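Local coordinates for protein desmoplakin (Homo sapiens, PDB 3R6N) that probably links intermediate filaments to desmosomes at cell-cell junctions, through a plakin domain containing spectrin repeats and an SH3 domain, at residues A[120-124]-A[271-277]. Sequence-based numbering, arbitrary orientation.
Sequences DWSDK and LKPRNPD
R274 runs past the backbone of W121 and S122, and its long chain suits a place where carbon must pack and charge must travel on. Its CB lies 4.1 Å from CB of S122; CD rests 3.5 Å from the carbonyl O of W121; NE passes 3.6 Å from CB of W121. A bend at chi3 (71°) turns the guanidinium off the extended line, and NH1 and NH2 end in hydrogen bonds to the carbonyls of L333 and S330. L271, a branched hydrocarbon, covers the same peptide, with its CG 3.5 Å from O of W121. OD1 of D120 accepts from N of S122, which makes an Asx turn, and also from OG of S122, both from the same face. S122 is short enough for the N275 amide to come up to its side chain, OD1 of N275 lying 3.2 Å from OG of S122. K124, extended beyond CG, approaches that amide from the opposite direction and forms a long salt bridge to D277. K272 bends at chi4 (-61°), bringing its NZ within 2.9 Å of OD1 of D123 in a salt bridge that meets the carboxylate from above its plane. W121 itself turns away to stack on H194 of helix 167-225. Here the loop between helices 68-117 and 130-161 packs against the 3-10 turn 272-274, joining the SH3 domain to the spectrin-repeat rod, as is characteristic of plakin domains, where an SH3 domain is inserted within a spectrin repeat.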
loop_
_atom_site.group_PDB
_atom_site.type_symbol
_atom_site.label_atom_id
_atom_site.label_comp_id
_atom_site.label_asym_id
_atom_site.label_seq_id
_atom_site.Cartn_x
_atom_site.Cartn_y
_atom_site.Cartn_z
ATOM N N ASP A 120 -8.338 6.575 -8.365
ATOM C CA ASP A 120 -8.403 7.381 -7.146
ATOM C C ASP A 120 -7.946 6.577 -5.927
ATOM O O ASP A 120 -8.569 5.580 -5.567
ATOM C CB ASP A 120 -9.829 7.900 -6.942
ATOM C CG ASP A 120 -9.969 8.762 -5.704
ATOM O OD1 ASP A 120 -8.944 9.307 -5.239
ATOM O OD2 ASP A 120 -11.107 8.899 -5.199
ATOM N N TRP A 121 -6.857 7.014 -5.295
ATOM C CA TRP A 121 -6.296 6.297 -4.147
ATOM C C TRP A 121 -6.488 7.037 -2.827
ATOM O O TRP A 121 -5.868 6.693 -1.816
ATOM C CB TRP A 121 -4.806 6.019 -4.346
ATOM C CG TRP A 121 -4.510 4.989 -5.383
ATOM C CD1 TRP A 121 -3.979 5.202 -6.622
ATOM C CD2 TRP A 121 -4.720 3.576 -5.275
ATOM N NE1 TRP A 121 -3.846 4.010 -7.293
ATOM C CE2 TRP A 121 -4.296 2.997 -6.488
ATOM C CE3 TRP A 121 -5.227 2.743 -4.270
ATOM C CZ2 TRP A 121 -4.366 1.629 -6.724
ATOM C CZ3 TRP A 121 -5.294 1.380 -4.511
ATOM C CH2 TRP A 121 -4.866 0.839 -5.728
ATOM N N SER A 122 -7.341 8.055 -2.837
ATOM C CA SER A 122 -7.626 8.826 -1.632
ATOM C C SER A 122 -8.469 8.010 -0.660
ATOM O O SER A 122 -8.673 6.809 -0.848
ATOM C CB SER A 122 -8.391 10.096 -1.984
ATOM O OG SER A 122 -9.653 9.790 -2.551
ATOM N N ASP A 123 -8.954 8.673 0.385
ATOM C CA ASP A 123 -9.824 8.033 1.363
ATOM C C ASP A 123 -11.245 7.825 0.841
ATOM O O ASP A 123 -11.983 6.989 1.359
ATOM C CB ASP A 123 -9.851 8.845 2.659
ATOM C CG ASP A 123 -10.417 10.242 2.464
ATOM O OD1 ASP A 123 -11.187 10.703 3.338
ATOM O OD2 ASP A 123 -10.094 10.881 1.438
ATOM N N LYS A 124 -11.623 8.586 -0.181
ATOM C CA LYS A 124 -12.946 8.459 -0.785
ATOM C C LYS A 124 -13.132 7.106 -1.471
ATOM O O LYS A 124 -14.260 6.675 -1.706
ATOM C CB LYS A 124 -13.180 9.570 -1.808
ATOM C CG LYS A 124 -13.080 10.988 -1.270
ATOM C CD LYS A 124 -13.079 11.985 -2.432
ATOM C CE LYS A 124 -12.862 13.420 -1.970
ATOM N NZ LYS A 124 -12.701 14.342 -3.137
ATOM N N LEU A 271 -3.939 9.609 3.319
ATOM C CA LEU A 271 -4.759 9.548 2.112
ATOM C C LEU A 271 -5.452 10.865 1.755
ATOM O O LEU A 271 -5.559 11.211 0.582
ATOM C CB LEU A 271 -5.799 8.431 2.235
ATOM C CG LEU A 271 -5.437 7.066 1.646
ATOM C CD1 LEU A 271 -3.992 6.717 1.922
ATOM C CD2 LEU A 271 -6.367 5.983 2.177
ATOM N N LYS A 272 -5.932 11.596 2.754
ATOM C CA LYS A 272 -6.696 12.810 2.478
ATOM C C LYS A 272 -5.965 13.801 1.569
ATOM O O LYS A 272 -6.572 14.380 0.668
ATOM C CB LYS A 272 -7.137 13.491 3.772
ATOM C CG LYS A 272 -8.157 12.691 4.555
ATOM C CD LYS A 272 -8.645 13.453 5.769
ATOM C CE LYS A 272 -9.619 12.620 6.577
ATOM N NZ LYS A 272 -10.829 12.271 5.780
ATOM N N PRO A 273 -4.659 14.002 1.798
ATOM C CA PRO A 273 -3.914 14.962 0.974
ATOM C C PRO A 273 -3.880 14.600 -0.511
ATOM O O PRO A 273 -3.488 15.428 -1.331
ATOM C CB PRO A 273 -2.508 14.911 1.572
ATOM C CG PRO A 273 -2.721 14.485 2.984
ATOM C CD PRO A 273 -3.852 13.503 2.925
ATOM N N ARG A 274 -4.291 13.388 -0.858
ATOM C CA ARG A 274 -4.321 12.987 -2.259
ATOM C C ARG A 274 -5.394 13.747 -3.022
ATOM O O ARG A 274 -5.309 13.887 -4.245
ATOM C CB ARG A 274 -4.539 11.483 -2.398
ATOM C CG ARG A 274 -3.494 10.653 -1.699
ATOM C CD ARG A 274 -3.523 9.215 -2.167
ATOM N NE ARG A 274 -3.029 9.084 -3.533
ATOM C CZ ARG A 274 -1.743 8.988 -3.855
ATOM N NH1 ARG A 274 -0.815 9.010 -2.910
ATOM N NH2 ARG A 274 -1.387 8.872 -5.125
ATOM N N ASN A 275 -6.400 14.230 -2.296
ATOM C CA ASN A 275 -7.470 15.031 -2.884
ATOM C C ASN A 275 -7.053 16.475 -3.115
ATOM O O ASN A 275 -6.421 17.090 -2.259
ATOM C CB ASN A 275 -8.715 14.997 -2.004
ATOM C CG ASN A 275 -9.391 13.643 -2.009
ATOM O OD1 ASN A 275 -9.482 12.986 -3.049
ATOM N ND2 ASN A 275 -9.870 13.214 -0.841
ATOM N N PRO A 276 -7.427 17.024 -4.275
ATOM C CA PRO A 276 -7.007 18.358 -4.717
ATOM C C PRO A 276 -7.507 19.455 -3.789
ATOM O O PRO A 276 -6.924 20.537 -3.750
ATOM C CB PRO A 276 -7.654 18.487 -6.103
ATOM C CG PRO A 276 -7.993 17.082 -6.521
ATOM C CD PRO A 276 -8.304 16.361 -5.254
ATOM N N ASP A 277 -8.569 19.162 -3.048
ATOM C CA ASP A 277 -9.240 20.143 -2.207
ATOM C C ASP A 277 -8.730 20.208 -0.771
ATOM O O ASP A 277 -8.977 21.193 -0.069
ATOM C CB ASP A 277 -10.735 19.823 -2.127
ATOM C CG ASP A 277 -11.005 18.385 -1.706
ATOM O OD1 ASP A 277 -11.109 17.529 -2.603
ATOM O OD2 ASP A 277 -11.085 18.135 -0.491
#